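PDB 5OWU: importin subunit beta-1 from Saccharomyces cerevisiae, which carries proteins into the nucleus together with importin alpha, the adaptor that recognises the classical nuclear localization signal of the cargo. Local coordinates for residues Q404-V409 and D440-S445. Residues are numbered along the deposited sequence; the frame is centred on the assembly and turned at random.
Sequences QRTYYV and DSVAES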
ATOM      1  N   GLN A 404      28.704  15.617  -6.253  1.00 29.71           N
ATOM      2  CA  GLN A 404      28.736  14.876  -7.512  1.00 31.95           C
ATOM      3  C   GLN A 404      27.534  15.219  -8.388  1.00 28.07           C
ATOM      4  O   GLN A 404      27.679  15.543  -9.576  1.00 31.37           O
ATOM      5  CB  GLN A 404      28.767  13.373  -7.225  1.00 24.94           C
ATOM      6  CG  GLN A 404      29.942  12.909  -6.354  1.00 31.28           C
ATOM      7  CD  GLN A 404      31.266  12.875  -7.109  1.00 32.27           C
ATOM      8  OE1 GLN A 404      31.297  12.707  -8.330  1.00 26.28           O
ATOM      9  NE2 GLN A 404      32.368  13.027  -6.378  1.00 27.42           N
ATOM     10  N   ARG A 405      26.332  15.128  -7.820  1.00 28.55           N
ATOM     11  CA  ARG A 405      25.130  15.412  -8.596  1.00 25.01           C
ATOM     12  C   ARG A 405      25.189  16.814  -9.189  1.00 21.52           C
ATOM     13  O   ARG A 405      24.962  17.003 -10.383  1.00 24.97           O
ATOM     14  CB  ARG A 405      23.886  15.239  -7.723  1.00 28.28           C
ATOM     15  CG  ARG A 405      23.398  13.801  -7.615  1.00 30.04           C
ATOM     16  CD  ARG A 405      22.214  13.673  -6.660  1.00 33.76           C
ATOM     17  NE  ARG A 405      22.532  14.201  -5.339  1.00 37.83           N
ATOM     18  CZ  ARG A 405      21.650  14.365  -4.364  1.00 45.83           C
ATOM     19  NH1 ARG A 405      20.380  14.043  -4.556  1.00 60.11           N
ATOM     20  NH2 ARG A 405      22.044  14.856  -3.194  1.00 49.23           N
ATOM     21  N   THR A 406      25.503  17.813  -8.365  1.00 22.01           N
ATOM     22  CA  THR A 406      25.559  19.188  -8.851  1.00 27.21           C
ATOM     23  C   THR A 406      26.559  19.326  -9.990  1.00 31.77           C
ATOM     24  O   THR A 406      26.284  20.000 -10.997  1.00 24.36           O
ATOM     25  CB  THR A 406      25.924  20.129  -7.699  1.00 32.87           C
ATOM     26  OG1 THR A 406      24.930  20.029  -6.673  1.00 40.70           O
ATOM     27  CG2 THR A 406      26.014  21.576  -8.178  1.00 43.55           C
ATOM     28  N   TYR A 407      27.728  18.692  -9.846  1.00 28.59           N
ATOM     29  CA  TYR A 407      28.738  18.766 -10.895  1.00 28.71           C
ATOM     30  C   TYR A 407      28.208  18.190 -12.202  1.00 26.89           C
ATOM     31  O   TYR A 407      28.294  18.829 -13.263  1.00 25.52           O
ATOM     32  CB  TYR A 407      30.013  18.037 -10.458  1.00 28.02           C
ATOM     33  CG  TYR A 407      31.086  18.096 -11.514  1.00 26.68           C
ATOM     34  CD1 TYR A 407      31.908  19.215 -11.636  1.00 27.74           C
ATOM     35  CD2 TYR A 407      31.263  17.051 -12.413  1.00 28.93           C
ATOM     36  CE1 TYR A 407      32.888  19.283 -12.616  1.00 32.91           C
ATOM     37  CE2 TYR A 407      32.240  17.113 -13.400  1.00 32.64           C
ATOM     38  CZ  TYR A 407      33.050  18.229 -13.495  1.00 31.98           C
ATOM     39  OH  TYR A 407      34.028  18.296 -14.478  1.00 28.00           O
ATOM     40  N   TYR A 408      27.632  16.986 -12.152  1.00 24.14           N
ATOM     41  CA  TYR A 408      27.244  16.340 -13.404  1.00 26.76           C
ATOM     42  C   TYR A 408      25.936  16.871 -13.977  1.00 23.43           C
ATOM     43  O   TYR A 408      25.736  16.808 -15.194  1.00 27.49           O
ATOM     44  CB  TYR A 408      27.197  14.825 -13.205  1.00 25.62           C
ATOM     45  CG  TYR A 408      28.603  14.282 -13.081  1.00 28.05           C
ATOM     46  CD1 TYR A 408      29.482  14.346 -14.156  1.00 29.12           C
ATOM     47  CD2 TYR A 408      29.069  13.762 -11.883  1.00 24.14           C
ATOM     48  CE1 TYR A 408      30.778  13.879 -14.049  1.00 30.31           C
ATOM     49  CE2 TYR A 408      30.368  13.297 -11.764  1.00 28.56           C
ATOM     50  CZ  TYR A 408      31.216  13.356 -12.849  1.00 30.09           C
ATOM     51  OH  TYR A 408      32.509  12.895 -12.743  1.00 29.20           O
ATOM     52  N   VAL A 409      25.058  17.425 -13.148  1.00 25.43           N
ATOM     53  CA  VAL A 409      23.910  18.148 -13.683  1.00 24.40           C
ATOM     54  C   VAL A 409      24.383  19.379 -14.434  1.00 28.24           C
ATOM     55  O   VAL A 409      23.954  19.642 -15.562  1.00 29.88           O
ATOM     56  CB  VAL A 409      22.929  18.513 -12.554  1.00 22.59           C
ATOM     57  CG1 VAL A 409      21.942  19.585 -13.017  1.00 22.24           C
ATOM     58  CG2 VAL A 409      22.190  17.269 -12.083  1.00 24.49           C
ATOM     59  N   ASP A 440      13.761  17.510  -8.699  1.00 37.86           N
ATOM     60  CA  ASP A 440      13.163  16.960  -7.492  1.00 45.32           C
ATOM     61  C   ASP A 440      14.212  16.695  -6.421  1.00 42.39           C
ATOM     62  O   ASP A 440      13.968  16.948  -5.237  1.00 55.84           O
ATOM     63  CB  ASP A 440      12.403  15.676  -7.819  1.00 45.72           C
ATOM     64  CG  ASP A 440      11.400  15.308  -6.752  1.00 51.56           C
ATOM     65  OD1 ASP A 440      10.895  16.232  -6.080  1.00 60.02           O
ATOM     66  OD2 ASP A 440      11.113  14.106  -6.580  1.00 45.79           O
ATOM     67  N   SER A 441      15.382  16.187  -6.817  0.72 43.99           N
ATOM     68  CA  SER A 441      16.379  15.802  -5.821  0.72 50.09           C
ATOM     69  C   SER A 441      17.459  16.853  -5.585  0.72 54.65           C
ATOM     70  O   SER A 441      17.925  17.003  -4.451  0.72 56.43           O
ATOM     71  CB  SER A 441      17.032  14.478  -6.220  0.72 51.99           C
ATOM     72  OG  SER A 441      16.130  13.395  -6.033  0.72 36.53           O
ATOM     73  N   VAL A 442      17.887  17.581  -6.615  1.00 46.71           N
ATOM     74  CA  VAL A 442      18.897  18.615  -6.431  1.00 39.51           C
ATOM     75  C   VAL A 442      18.533  19.881  -7.209  1.00 46.70           C
ATOM     76  O   VAL A 442      19.292  20.341  -8.067  1.00 50.27           O
ATOM     77  CB  VAL A 442      20.297  18.069  -6.806  1.00 60.23           C
ATOM     78  CG1 VAL A 442      20.391  17.602  -8.262  1.00 46.53           C
ATOM     79  CG2 VAL A 442      21.388  19.066  -6.466  1.00 57.01           C
ATOM     80  N   ALA A 443      17.398  20.502  -6.858  1.00 46.41           N
ATOM     81  CA  ALA A 443      16.913  21.674  -7.587  1.00 37.09           C
ATOM     82  C   ALA A 443      17.900  22.823  -7.531  1.00 37.46           C
ATOM     83  O   ALA A 443      17.935  23.654  -8.450  1.00 39.57           O
ATOM     84  CB  ALA A 443      15.571  22.155  -7.023  1.00 48.78           C
ATOM     85  N   GLU A 444      18.689  22.917  -6.460  1.00 50.40           N
ATOM     86  CA  GLU A 444      19.707  23.952  -6.417  0.53 52.18           C
ATOM     87  C   GLU A 444      20.806  23.723  -7.454  1.00 52.12           C
ATOM     88  O   GLU A 444      21.622  24.623  -7.673  1.00 48.65           O
ATOM     89  CB  GLU A 444      20.288  24.011  -5.011  0.53 52.72           C
ATOM     90  CG  GLU A 444      19.269  24.421  -3.949  0.53 47.35           C
ATOM     91  CD  GLU A 444      18.286  23.310  -3.594  0.53 53.40           C
ATOM     92  OE1 GLU A 444      18.552  22.137  -3.930  0.53 51.88           O
ATOM     93  OE2 GLU A 444      17.242  23.612  -2.975  0.53 48.87           O
ATOM     94  N   SER A 445      20.847  22.537  -8.089  1.00 51.42           N
ATOM     95  CA  SER A 445      21.815  22.262  -9.155  1.00 47.17           C
ATOM     96  C   SER A 445      21.547  23.110 -10.398  1.00 50.53           C
ATOM     97  O   SER A 445      22.433  23.242 -11.253  1.00 48.92           O
ATOM     98  CB  SER A 445      21.801  20.779  -9.569  1.00 47.46           C
ATOM     99  OG  SER A 445      20.506  20.336  -9.958  1.00 59.63           O
TER
HETATM  100  O   HOH W   1      24.986  23.237 -11.250  1.00 52.77           O
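Ser441 meets the end of Arg405: in the conformer described, one of two, its CB lies 3.8 Å from Arg405 NH1, approaching the guanidinium obliquely. The Arg405 chain is bent at chi3 (-56°), and its head is fixed by two backbone carbonyls just before helix 402-418, NE donating to Asp401 O and NH1 to Met397 O. Toward Ser441 the guanidinium makes a packing contact, not a hydrogen bond. Val442 then reaches across with both of its methyls. CG1 lies 4.2 Å from Val409 CG2 and also borders the aliphatic root of Arg405, at CB. CG2 comes within 3.7 Å of Thr406 OG1, a hydroxyl already hydrogen-bonded to Lys402 O one turn back. At Ser445 the backbones draw closest, its CA 4.9 Å from that of Thr406. Ser445 CB packs 3.7 Å from Val409 CG1, which a chi1 of 164° turns toward it. A water donates to Ser445 O at 2.6 Å and, weakly, to Thr406 O, linking the two backbones. Residues 404-409 and 440-442 fall in HEAT repeat 10, and the contact joins the start of its helix 402-418 to the C-terminal end of helix 425-442 and the 3-10 turn after it. Ile438 of the latter helix touches both Val409 and Ser445. Tyr408 leans on helix 367-377 of HEAT 9 and Ala443 packs against helix 467-484 of HEAT 11, placing the pair inside the stacked HEAT array.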